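Local coordinates for protein membrane-anchored mycosin mycp1 (Mycobacterium thermoresistibile, PDB 4HVL) that probably cleaves protein substrates as a subtilisin-like serine protease (mycosin) and is an essential component of the ESX-1 type VII secretion system, at residues A[76-81]-A[287-292]; A[110-115]-A[126-131]; A[240-245]-A[273-278]; A[268-273]-A[282-287]. One frame throughout, in Å; residues are numbered along the deposited sequence.

Interaction 1 of 4, residues A[76-81]-A[287-292]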
loop_
_atom_site.group_PDB
_atom_site.type_symbol
_atom_site.label_atom_id
_atom_site.label_comp_id
_atom_site.label_asym_id
_atom_site.label_seq_id
_atom_site.Cartn_x
_atom_site.Cartn_y
_atom_site.Cartn_z
ATOM N N SER A 76 -19.595 -1.240 -3.256
ATOM C CA SER A 76 -20.509 -1.503 -4.356
ATOM C C SER A 76 -20.427 -2.969 -4.673
ATOM O O SER A 76 -19.515 -3.656 -4.175
ATOM C CB SER A 76 -20.108 -0.695 -5.596
ATOM O OG SER A 76 -18.863 -1.148 -6.134
ATOM N N PRO A 77 -21.342 -3.465 -5.533
ATOM C CA PRO A 77 -21.225 -4.872 -5.846
ATOM C C PRO A 77 -19.866 -5.244 -6.449
ATOM O O PRO A 77 -19.370 -6.331 -6.142
ATOM C CB PRO A 77 -22.395 -5.131 -6.815
ATOM C CG PRO A 77 -23.420 -4.086 -6.465
ATOM C CD PRO A 77 -22.617 -2.882 -5.994
ATOM N N ARG A 78 -19.251 -4.366 -7.255
ATOM C CA ARG A 78 -17.940 -4.667 -7.840
ATOM C C ARG A 78 -16.760 -4.485 -6.907
ATOM O O ARG A 78 -15.705 -5.069 -7.157
ATOM C CB ARG A 78 -17.704 -3.883 -9.123
ATOM C CG ARG A 78 -18.539 -4.429 -10.269
ATOM C CD ARG A 78 -18.245 -3.695 -11.552
ATOM N NE ARG A 78 -17.004 -4.150 -12.185
ATOM C CZ ARG A 78 -16.519 -3.641 -13.309
ATOM N NH1 ARG A 78 -17.168 -2.655 -13.933
ATOM N NH2 ARG A 78 -15.404 -4.128 -13.821
ATOM N N VAL A 79 -16.941 -3.690 -5.845
ATOM C CA VAL A 79 -15.926 -3.521 -4.791
ATOM C C VAL A 79 -16.648 -3.729 -3.455
ATOM O O VAL A 79 -16.966 -2.764 -2.773
ATOM C CB VAL A 79 -15.273 -2.122 -4.838
ATOM C CG1 VAL A 79 -14.012 -2.072 -3.971
ATOM C CG2 VAL A 79 -14.919 -1.741 -6.272
ATOM N N PRO A 80 -17.010 -4.992 -3.136
ATOM C CA PRO A 80 -17.912 -5.279 -2.014
ATOM C C PRO A 80 -17.208 -5.278 -0.662
ATOM O O PRO A 80 -17.198 -6.286 0.048
ATOM C CB PRO A 80 -18.455 -6.675 -2.358
ATOM C CG PRO A 80 -17.336 -7.315 -3.091
ATOM C CD PRO A 80 -16.739 -6.210 -3.927
ATOM N N ALA A 81 -16.636 -4.141 -0.301
ATOM C CA ALA A 81 -15.860 -4.030 0.918
ATOM C C ALA A 81 -16.697 -4.145 2.185
ATOM O O ALA A 81 -17.875 -3.826 2.186
ATOM C CB ALA A 81 -15.097 -2.712 0.928
ATOM N N THR A 287 -6.102 2.443 -14.334
ATOM C CA THR A 287 -7.554 2.334 -14.424
ATOM C C THR A 287 -8.017 1.560 -13.215
ATOM O O THR A 287 -7.399 0.560 -12.829
ATOM C CB THR A 287 -7.943 1.607 -15.704
ATOM O OG1 THR A 287 -7.505 2.398 -16.811
ATOM C CG2 THR A 287 -9.447 1.372 -15.799
ATOM N N ALA A 288 -9.089 2.036 -12.600
ATOM C CA ALA A 288 -9.620 1.406 -11.411
ATOM C C ALA A 288 -11.140 1.570 -11.443
ATOM O O ALA A 288 -11.703 1.974 -12.486
ATOM C CB ALA A 288 -8.983 2.058 -10.180
ATOM N N LEU A 289 -11.810 1.220 -10.350
ATOM C CA LEU A 289 -13.245 1.444 -10.196
ATOM C C LEU A 289 -13.552 2.472 -9.119
ATOM O O LEU A 289 -12.829 2.602 -8.125
ATOM C CB LEU A 289 -13.969 0.138 -9.843
ATOM C CG LEU A 289 -13.744 -1.077 -10.767
ATOM C CD1 LEU A 289 -14.557 -2.271 -10.255
ATOM C CD2 LEU A 289 -14.099 -0.730 -12.200
ATOM N N GLY A 290 -14.643 3.197 -9.326
ATOM C CA GLY A 290 -15.089 4.230 -8.402
ATOM C C GLY A 290 -16.156 3.750 -7.433
ATOM O O GLY A 290 -16.335 2.535 -7.209
ATOM N N TYR A 291 -16.889 4.722 -6.891
ATOM C CA TYR A 291 -17.829 4.496 -5.809
ATOM C C TYR A 291 -19.056 3.680 -6.223
ATOM O O TYR A 291 -19.781 3.196 -5.363
ATOM C CB TYR A 291 -18.309 5.832 -5.217
ATOM C CG TYR A 291 -17.219 6.778 -4.715
ATOM C CD1 TYR A 291 -15.963 6.300 -4.306
ATOM C CD2 TYR A 291 -17.459 8.151 -4.610
ATOM C CE1 TYR A 291 -14.968 7.163 -3.847
ATOM C CE2 TYR A 291 -16.473 9.010 -4.144
ATOM C CZ TYR A 291 -15.221 8.515 -3.776
ATOM O OH TYR A 291 -14.251 9.366 -3.285
ATOM N N GLY A 292 -19.305 3.562 -7.522
ATOM C CA GLY A 292 -20.420 2.749 -8.011
ATOM C C GLY A 292 -19.928 1.474 -8.690
ATOM O O GLY A 292 -20.716 0.732 -9.230
HETATM O O HOH W 1 -17.182 0.681 -5.194
HETATM O O HOH W 2 -20.691 -2.231 -8.745
#

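Interaction 2 of 4, residues A[110-115]-A[126-131]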
loop_
_atom_site.group_PDB
_atom_site.type_symbol
_atom_site.label_atom_id
_atom_site.label_comp_id
_atom_site.label_asym_id
_atom_site.label_seq_id
_atom_site.Cartn_x
_atom_site.Cartn_y
_atom_site.Cartn_z
ATOM N N ALA A 110 -9.073 -6.423 -5.657
ATOM C CA ALA A 110 -10.153 -7.412 -5.658
ATOM C C ALA A 110 -11.412 -7.006 -6.417
ATOM O O ALA A 110 -12.461 -7.614 -6.239
ATOM C CB ALA A 110 -10.489 -7.780 -4.224
ATOM N N GLY A 111 -11.311 -6.019 -7.298
ATOM C CA GLY A 111 -12.464 -5.580 -8.060
ATOM C C GLY A 111 -13.026 -6.689 -8.931
ATOM O O GLY A 111 -12.280 -7.413 -9.581
ATOM N N ARG A 112 -14.341 -6.827 -8.933
ATOM C CA ARG A 112 -15.006 -7.811 -9.779
ATOM C C ARG A 112 -15.099 -7.379 -11.244
ATOM O O ARG A 112 -15.075 -6.193 -11.562
ATOM C CB ARG A 112 -16.410 -8.103 -9.235
ATOM C CG ARG A 112 -16.430 -9.157 -8.143
ATOM C CD ARG A 112 -15.699 -8.702 -6.905
ATOM N NE ARG A 112 -16.021 -9.570 -5.786
ATOM C CZ ARG A 112 -15.260 -9.762 -4.720
ATOM N NH1 ARG A 112 -14.108 -9.112 -4.557
ATOM N NH2 ARG A 112 -15.694 -10.595 -3.776
ATOM N N GLY A 113 -15.243 -8.361 -12.131
ATOM C CA GLY A 113 -15.405 -8.095 -13.567
ATOM C C GLY A 113 -16.819 -7.651 -13.913
ATOM O O GLY A 113 -17.721 -7.691 -13.069
ATOM N N ALA A 114 -16.990 -7.185 -15.147
ATOM C CA ALA A 114 -18.287 -6.844 -15.706
ATOM C C ALA A 114 -18.228 -7.060 -17.218
ATOM O O ALA A 114 -17.184 -6.852 -17.824
ATOM C CB ALA A 114 -18.607 -5.394 -15.434
ATOM N N PRO A 115 -19.356 -7.454 -17.839
ATOM C CA PRO A 115 -19.338 -7.661 -19.280
ATOM C C PRO A 115 -19.222 -6.361 -20.105
ATOM O O PRO A 115 -18.959 -6.426 -21.307
ATOM C CB PRO A 115 -20.680 -8.378 -19.551
ATOM C CG PRO A 115 -21.570 -7.913 -18.461
ATOM C CD PRO A 115 -20.702 -7.629 -17.263
ATOM N N ALA A 126 -11.592 -12.336 -3.733
ATOM C CA ALA A 126 -11.159 -12.101 -2.361
ATOM C C ALA A 126 -12.189 -11.260 -1.611
ATOM O O ALA A 126 -12.902 -10.472 -2.221
ATOM C CB ALA A 126 -9.807 -11.420 -2.348
ATOM N N ARG A 127 -12.269 -11.427 -0.300
ATOM C CA ARG A 127 -12.975 -10.438 0.524
ATOM C C ARG A 127 -12.068 -9.224 0.747
ATOM O O ARG A 127 -10.842 -9.349 0.713
ATOM C CB ARG A 127 -13.383 -11.016 1.873
ATOM C CG ARG A 127 -14.605 -11.912 1.806
ATOM C CD ARG A 127 -14.821 -12.687 3.105
ATOM N NE ARG A 127 -15.415 -11.879 4.175
ATOM C CZ ARG A 127 -14.846 -11.581 5.351
ATOM N NH1 ARG A 127 -13.614 -11.996 5.664
ATOM N NH2 ARG A 127 -15.512 -10.847 6.238
ATOM N N ILE A 128 -12.684 -8.069 0.982
ATOM C CA ILE A 128 -11.986 -6.807 1.239
ATOM C C ILE A 128 -12.486 -6.226 2.563
ATOM O O ILE A 128 -13.692 -5.998 2.716
ATOM C CB ILE A 128 -12.354 -5.776 0.151
ATOM C CG1 ILE A 128 -11.900 -6.246 -1.224
ATOM C CG2 ILE A 128 -11.796 -4.394 0.466
ATOM C CD1 ILE A 128 -12.886 -5.851 -2.309
ATOM N N LEU A 129 -11.575 -5.994 3.503
ATOM C CA LEU A 129 -11.884 -5.240 4.723
ATOM C C LEU A 129 -11.265 -3.854 4.581
ATOM O O LEU A 129 -10.072 -3.751 4.240
ATOM C CB LEU A 129 -11.304 -5.940 5.939
ATOM C CG LEU A 129 -11.733 -7.395 6.066
ATOM C CD1 LEU A 129 -11.096 -8.021 7.294
ATOM C CD2 LEU A 129 -13.251 -7.519 6.116
ATOM N N SER A 130 -12.064 -2.808 4.797
ATOM C CA SER A 130 -11.600 -1.416 4.642
ATOM C C SER A 130 -11.336 -0.724 5.985
ATOM O O SER A 130 -12.236 -0.555 6.806
ATOM C CB SER A 130 -12.612 -0.588 3.832
ATOM O OG SER A 130 -12.199 0.780 3.710
ATOM N N LEU A 131 -10.093 -0.313 6.183
ATOM C CA LEU A 131 -9.697 0.473 7.351
ATOM C C LEU A 131 -9.282 1.838 6.848
ATOM O O LEU A 131 -8.377 1.944 5.998
ATOM C CB LEU A 131 -8.510 -0.160 8.059
ATOM C CG LEU A 131 -8.693 -1.522 8.716
ATOM C CD1 LEU A 131 -8.546 -2.664 7.702
ATOM C CD2 LEU A 131 -7.672 -1.688 9.836
#

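Interaction 3 of 4, residues A[240-245]-A[273-278]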
loop_
_atom_site.group_PDB
_atom_site.type_symbol
_atom_site.label_atom_id
_atom_site.label_comp_id
_atom_site.label_asym_id
_atom_site.label_seq_id
_atom_site.Cartn_x
_atom_site.Cartn_y
_atom_site.Cartn_z
ATOM N N GLN A 240 23.506 3.834 4.817
ATOM C CA GLN A 240 24.229 5.024 5.281
ATOM C C GLN A 240 24.045 6.263 4.402
ATOM O O GLN A 240 24.462 7.324 4.787
ATOM C CB GLN A 240 25.721 4.720 5.446
ATOM C CG GLN A 240 26.018 3.543 6.372
ATOM C CD GLN A 240 25.135 3.545 7.606
ATOM O OE1 GLN A 240 24.981 4.564 8.280
ATOM N NE2 GLN A 240 24.500 2.418 7.870
ATOM N N GLN A 241 23.402 6.117 3.249
ATOM C CA GLN A 241 23.094 7.235 2.342
ATOM C C GLN A 241 21.662 7.722 2.539
ATOM O O GLN A 241 21.252 8.698 1.938
ATOM C CB GLN A 241 23.279 6.783 0.889
ATOM C CG GLN A 241 24.614 6.096 0.623
ATOM C CD GLN A 241 25.766 7.011 0.947
ATOM O OE1 GLN A 241 25.694 8.211 0.692
ATOM N NE2 GLN A 241 26.846 6.452 1.495
ATOM N N VAL A 242 20.901 7.042 3.383
ATOM C CA VAL A 242 19.496 7.401 3.604
ATOM C C VAL A 242 19.380 8.738 4.326
ATOM O O VAL A 242 20.108 8.983 5.300
ATOM C CB VAL A 242 18.779 6.325 4.440
ATOM C CG1 VAL A 242 17.431 6.832 4.959
ATOM C CG2 VAL A 242 18.638 5.052 3.631
ATOM N N GLN A 243 18.466 9.584 3.849
ATOM C CA GLN A 243 18.079 10.821 4.548
ATOM C C GLN A 243 16.622 10.804 5.035
ATOM O O GLN A 243 16.293 11.458 6.034
ATOM C CB GLN A 243 18.255 12.018 3.616
ATOM C CG GLN A 243 19.646 12.103 3.009
ATOM C CD GLN A 243 19.751 13.155 1.918
ATOM O OE1 GLN A 243 18.736 13.594 1.338
ATOM N NE2 GLN A 243 20.982 13.560 1.618
ATOM N N THR A 244 15.756 10.103 4.299
ATOM C CA THR A 244 14.329 10.055 4.581
ATOM C C THR A 244 13.888 8.628 4.940
ATOM O O THR A 244 14.018 7.711 4.142
ATOM C CB THR A 244 13.527 10.578 3.374
ATOM O OG1 THR A 244 13.937 11.912 3.082
ATOM C CG2 THR A 244 12.026 10.587 3.648
ATOM N N ILE A 245 13.421 8.451 6.170
ATOM C CA ILE A 245 12.790 7.214 6.595
ATOM C C ILE A 245 11.360 7.214 6.045
ATOM O O ILE A 245 10.660 8.232 6.139
ATOM C CB ILE A 245 12.756 7.113 8.141
ATOM C CG1 ILE A 245 14.182 7.124 8.718
ATOM C CG2 ILE A 245 11.960 5.896 8.618
ATOM C CD1 ILE A 245 15.098 6.071 8.117
ATOM N N SER A 273 12.760 5.752 -3.139
ATOM C CA SER A 273 13.751 4.696 -3.117
ATOM C C SER A 273 14.268 4.510 -1.711
ATOM O O SER A 273 14.309 5.463 -0.910
ATOM C CB SER A 273 14.950 5.046 -4.035
ATOM O OG SER A 273 15.759 6.067 -3.458
ATOM N N GLY A 274 14.723 3.295 -1.427
ATOM C CA GLY A 274 15.497 3.050 -0.230
ATOM C C GLY A 274 16.023 1.632 -0.097
ATOM O O GLY A 274 15.656 0.747 -0.893
ATOM N N PRO A 275 16.844 1.396 0.944
ATOM C CA PRO A 275 17.410 0.065 1.149
ATOM C C PRO A 275 16.371 -1.031 1.427
ATOM O O PRO A 275 16.714 -2.208 1.380
ATOM C CB PRO A 275 18.354 0.254 2.347
ATOM C CG PRO A 275 17.832 1.429 3.085
ATOM C CD PRO A 275 17.165 2.319 2.053
ATOM N N TRP A 276 15.114 -0.632 1.656
ATOM C CA TRP A 276 14.039 -1.532 2.098
ATOM C C TRP A 276 13.072 -1.935 0.984
ATOM O O TRP A 276 12.229 -2.791 1.182
ATOM C CB TRP A 276 13.245 -0.867 3.245
ATOM C CG TRP A 276 12.952 0.589 2.932
ATOM C CD1 TRP A 276 12.092 1.058 1.988
ATOM C CD2 TRP A 276 13.591 1.740 3.499
ATOM N NE1 TRP A 276 12.124 2.411 1.945
ATOM C CE2 TRP A 276 13.027 2.870 2.872
ATOM C CE3 TRP A 276 14.545 1.921 4.496
ATOM C CZ2 TRP A 276 13.395 4.174 3.192
ATOM C CZ3 TRP A 276 14.912 3.220 4.839
ATOM C CH2 TRP A 276 14.328 4.341 4.180
ATOM N N VAL A 277 13.186 -1.330 -0.192
ATOM C CA VAL A 277 12.274 -1.656 -1.300
ATOM C C VAL A 277 12.592 -3.088 -1.787
ATOM O O VAL A 277 13.756 -3.416 -1.995
ATOM C CB VAL A 277 12.415 -0.632 -2.455
ATOM C CG1 VAL A 277 11.505 -0.993 -3.630
ATOM C CG2 VAL A 277 12.124 0.768 -1.962
ATOM N N GLY A 278 11.560 -3.923 -1.939
ATOM C CA GLY A 278 11.704 -5.349 -2.287
ATOM C C GLY A 278 11.206 -5.745 -3.674
ATOM O O GLY A 278 11.634 -6.749 -4.237
#

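Interaction 4 of 4, residues A[268-273]-A[282-287]. With ACT (acetate ion), chain L.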
loop_
_atom_site.group_PDB
_atom_site.type_symbol
_atom_site.label_atom_id
_atom_site.label_comp_id
_atom_site.label_asym_id
_atom_site.label_seq_id
_atom_site.Cartn_x
_atom_site.Cartn_y
_atom_site.Cartn_z
ATOM N N SER A 268 9.086 4.683 -11.706
ATOM C CA SER A 268 8.342 5.932 -11.641
ATOM C C SER A 268 9.184 6.981 -10.916
ATOM O O SER A 268 9.767 6.693 -9.856
ATOM C CB SER A 268 7.039 5.721 -10.854
ATOM O OG SER A 268 6.197 4.706 -11.410
ATOM N N ASN A 269 9.212 8.209 -11.437
ATOM C CA ASN A 269 10.049 9.259 -10.836
ATOM C C ASN A 269 9.579 9.803 -9.499
ATOM O O ASN A 269 10.325 10.476 -8.805
ATOM C CB ASN A 269 10.302 10.418 -11.813
ATOM C CG ASN A 269 9.035 11.140 -12.248
ATOM O OD1 ASN A 269 7.926 10.867 -11.782
ATOM N ND2 ASN A 269 9.201 12.066 -13.176
ATOM N N PHE A 270 8.355 9.487 -9.114
ATOM C CA PHE A 270 7.877 9.848 -7.795
ATOM C C PHE A 270 8.083 8.725 -6.761
ATOM O O PHE A 270 7.789 8.908 -5.583
ATOM C CB PHE A 270 6.398 10.220 -7.871
ATOM C CG PHE A 270 5.551 9.173 -8.513
ATOM C CD1 PHE A 270 5.168 8.035 -7.804
ATOM C CD2 PHE A 270 5.136 9.313 -9.840
ATOM C CE1 PHE A 270 4.372 7.066 -8.398
ATOM C CE2 PHE A 270 4.353 8.340 -10.439
ATOM C CZ PHE A 270 3.978 7.214 -9.720
ATOM N N SER A 271 8.574 7.566 -7.182
ATOM C CA SER A 271 8.639 6.411 -6.276
ATOM C C SER A 271 9.809 6.610 -5.310
ATOM O O SER A 271 10.931 6.843 -5.735
ATOM C CB SER A 271 8.805 5.113 -7.067
ATOM O OG SER A 271 8.536 3.971 -6.277
ATOM N N MET A 272 9.527 6.546 -4.016
ATOM C CA MET A 272 10.543 6.724 -2.976
ATOM C C MET A 272 11.472 5.512 -2.908
ATOM O O MET A 272 11.037 4.388 -2.639
ATOM C CB MET A 272 9.875 6.931 -1.602
ATOM C CG MET A 272 9.430 8.366 -1.334
ATOM S SD MET A 272 10.796 9.554 -1.144
ATOM C CE MET A 272 11.631 8.819 0.249
ATOM N N SER A 273 12.760 5.752 -3.139
ATOM C CA SER A 273 13.751 4.696 -3.117
ATOM C C SER A 273 14.268 4.510 -1.711
ATOM O O SER A 273 14.309 5.463 -0.910
ATOM C CB SER A 273 14.950 5.046 -4.035
ATOM O OG SER A 273 15.759 6.067 -3.458
ATOM N N PRO A 282 2.934 -1.828 -11.416
ATOM C CA PRO A 282 2.440 -0.641 -12.105
ATOM C C PRO A 282 1.875 0.404 -11.138
ATOM O O PRO A 282 1.152 0.061 -10.198
ATOM C CB PRO A 282 1.346 -1.202 -12.984
ATOM C CG PRO A 282 1.852 -2.563 -13.324
ATOM C CD PRO A 282 2.366 -3.045 -11.999
ATOM N N ALA A 283 2.221 1.658 -11.389
ATOM C CA ALA A 283 1.891 2.768 -10.490
ATOM C C ALA A 283 1.495 4.061 -11.225
ATOM O O ALA A 283 1.277 5.083 -10.576
ATOM C CB ALA A 283 3.093 3.030 -9.594
ATOM N N GLU A 284 1.394 4.015 -12.556
ATOM C CA GLU A 284 1.088 5.195 -13.372
ATOM C C GLU A 284 -0.038 4.866 -14.359
ATOM O O GLU A 284 -0.203 3.715 -14.772
ATOM C CB GLU A 284 2.324 5.636 -14.178
ATOM C CG GLU A 284 3.564 5.964 -13.369
ATOM C CD GLU A 284 4.791 6.180 -14.252
ATOM O OE1 GLU A 284 4.648 6.617 -15.423
ATOM O OE2 GLU A 284 5.904 5.888 -13.789
ATOM N N ASN A 285 -0.812 5.891 -14.731
ATOM C CA ASN A 285 -1.834 5.763 -15.785
ATOM C C ASN A 285 -2.745 4.578 -15.498
ATOM O O ASN A 285 -3.023 3.730 -16.365
ATOM C CB ASN A 285 -1.163 5.667 -17.164
ATOM C CG ASN A 285 -0.368 6.914 -17.524
ATOM O OD1 ASN A 285 0.857 6.879 -17.635
ATOM N ND2 ASN A 285 -1.064 8.019 -17.726
ATOM N N ILE A 286 -3.209 4.547 -14.250
ATOM C CA ILE A 286 -3.972 3.430 -13.708
ATOM C C ILE A 286 -5.476 3.579 -14.045
ATOM O O ILE A 286 -6.024 4.693 -14.109
ATOM C CB ILE A 286 -3.736 3.313 -12.177
ATOM C CG1 ILE A 286 -2.273 2.969 -11.862
ATOM C CG2 ILE A 286 -4.664 2.303 -11.514
ATOM C CD1 ILE A 286 -1.753 1.718 -12.532
ATOM N N THR A 287 -6.102 2.443 -14.334
ATOM C CA THR A 287 -7.554 2.334 -14.424
ATOM C C THR A 287 -8.017 1.560 -13.215
ATOM O O THR A 287 -7.399 0.560 -12.829
ATOM C CB THR A 287 -7.943 1.607 -15.704
ATOM O OG1 THR A 287 -7.505 2.398 -16.811
ATOM C CG2 THR A 287 -9.447 1.372 -15.799
HETATM C C ACT L . -4.828 7.103 -18.763
HETATM O O ACT L . -5.563 6.087 -18.955
HETATM O OXT ACT L . -4.348 7.420 -17.633
HETATM C CH3 ACT L . -4.515 7.959 -19.958
HETATM O O HOH W 3 7.636 8.490 -14.020
#

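Interaction 1 of 4, residues A[76-81]-A[287-292]
Ser76 and Gly292 bring the two backbones closest, with CA atoms 5.6 Å apart, and the gap widens to 7.8 Å between the CA atoms of Val79 and Leu289, so the loop and the strand end diverge. Where the gap is wider, Leu289 fills it. Its CD1 lies over one face of the Arg78 guanidinium, displaced toward the rim and 3.6 Å from NE, while CD2 sits near CZ. The two side chains cross at about a right angle. The bend of the Arg78 chain at chi3 (79°) turns the guanidinium so that this face meets CD1; Asp117, outside both segments, forms a salt bridge with NH1, and the backbone oxygen of Arg112 accepts from NE. Val79 CG2 completes the apolar patch, 4.0 Å from Leu289 CD1.

At the narrow end the link is made through water. Ser76 OG accepts from Val79 N at 3.2 Å, an ST motif that fixes the hydroxyl, and donates to a water 2.7 Å away that in turn donates to Gly290 O. A second water accepts from Arg78 N and donates to Gly292 O, again tying loop backbone to strand-end backbone.

The loop 76-81 lies between strands 65-70 and 82-86, and strand 288-289 starts a small antiparallel sheet by pairing with 295-300. Helix 102-110 packs against both segments: Val79 lies on Ala106 and Ser107, Leu289 N bonds to Ser107 OG, and Tyr291 rests on Thr103.

Interaction 2 of 4, residues A[110-115]-A[126-131]
Ala126 O receives two N-H groups from Arg112, an end-on grip by NH1 (3.0 Å from that oxygen) and NH2 (3.2 Å). The oxygen lies within about 10° of the guanidinium plane, so the group meets it edge-on. NH1 approaches in the carbonyl plane, whereas NH2 stands 43° above it, which makes NH1 the better aligned of the pair.

One step out, NH1 also donates to Ala110 O at 2.8 Å, within the arginine's own segment. With both carbonyls near its plane, the guanidinium has its rotation fixed. A bend at chi2 (65°) turns the chain back toward Ala110 to allow this. Beside the polar grip is a small apolar contact: Ala110 CB meets Ile128 CD1 at 3.6 Å and Ala126 CB at 4.2 Å. Further out, backbone bonds join Arg112 to Arg78 and Gly111 to Gly121, holding the loop that carries the arginine.

In the fold, this contact closes the connection from helix 102-110 to strand 127-132, the return half of a beta-alpha-beta crossover that leaves strand 82-86. In the parallel sheet, strand 127-132 lies between 82-86 and 65-70, and Ile128 packs on Val68 of strand 65-70 and on Ala81.

Interaction 3 of 4, residues A[240-245]-A[273-278]
Val242 and Pro275 form the tight end of this contact, which joins the lead-in to strand 244-247, paired antiparallel with 183-186, to the type I beta turn Gly274 to Val277 at the start of strand 277-282, on the edge of the parallel sheet. Val242 CG2 presses on the pyrrolidine ring 3.5 Å from Pro275 CD, closer than usual for two carbons. The second close approach is polar in part. The six-membered end of the Trp276 indole points at the backbone of 240-245, and Thr244 O lies near the ring plane 3.4 Å from Trp276 CH2, a position that suits a weak C-H to oxygen attraction. Trp276 holds its indole between its own backbone N and carbonyl carbon (chi1 44°), which folds the ring back against the turn; Pro275 CD then lies over one ring face, 3.6 Å above its plane and displaced toward the rim, with Gly274 CA over the same face.

Packing is looser beside these two close approaches. Val242 CG1 stands 4.1 Å from Trp276 CH2, and Ile245, whose CB bond leads away, still brings CD1 to within 4.3 Å of Trp276 CZ3. Gln243 points away from the turn and is exposed, while all five touching residues are buried. Trp239 adds an edge-to-face ring contact to Trp276.

Adhesion between the segments is thus mainly van der Waals. Asn225 OD1 accepts from the backbone N of both Gln243 and Thr244, and its ND2 donates to Ser273 O, which is consistent with apolar packing across the contact and polar bridging by Asn225.

Interaction 4 of 4, residues A[268-273]-A[282-287]
Glu284 reaches across to Ser268 and Phe270 with an extended side chain. From CB, CG leaves anti to the carbonyl carbon (chi1 -58°) and becomes the first atom to touch: it lies near the plane of the Phe270 ring at its edge, 3.9 Å from CE2, and 3.5 Å from Ser268 OG. With chi2 at 171° the chain runs straight on to CD, also near Ser268 OG. OE2 ends the reach. It accepts from Ser268 OG at 2.7 Å through its anti lone pair, and a water that takes the Asn269 N-H gives it a second bond of 3.1 Å.

Phe270 puts its edge on the opposing backbone too, CZ standing 3.5 Å from Ala283 O, while Ser268 CB rests over one ring face. Carboxylate and ring planes stand 62° apart. The type I turn from Ser268 to Ser271 presents serine and phenylalanine together. Beyond the contact, Asn285 ND2 makes a weak bond to an acetate ion, probably from the crystallisation liquor.

Segment 268-273 precedes strand 277-282, an outermost strand of the parallel sheet, and 282-287 continues from its end. Ala283 pairs through its backbone with Ile261 and Gly310, Glu284 O takes Trp45 NE1, and Ile286 packs on Phe313 and Tyr317 of helix 311-328.

Interactions 1 and 2 form one neighbourhood, their centres 7 Å apart: Arg78 O lies 2.8 Å from Arg112 N, a probable hydrogen bond, and Pro80 CG packs 3.6 Å from Arg112 CZ. Interactions 3 and 4 form the other, sharing Ser273 and touching where Thr244 CG2 meets Met272 CE at 3.9 Å. Thr287, common to interactions 1 and 4, joins the two groups along the chain, though the centres of interactions 1 and 4 are 21 Å apart. Both of these approach predicted charge-relay residues: the Tyr291 side chain of interaction 1 is about 7 Å from that of His101, and the Ala283 side chain of interaction 4 about 8 Å from that of Ser312. His101 and Ser312 bind a zinc ion in this structure.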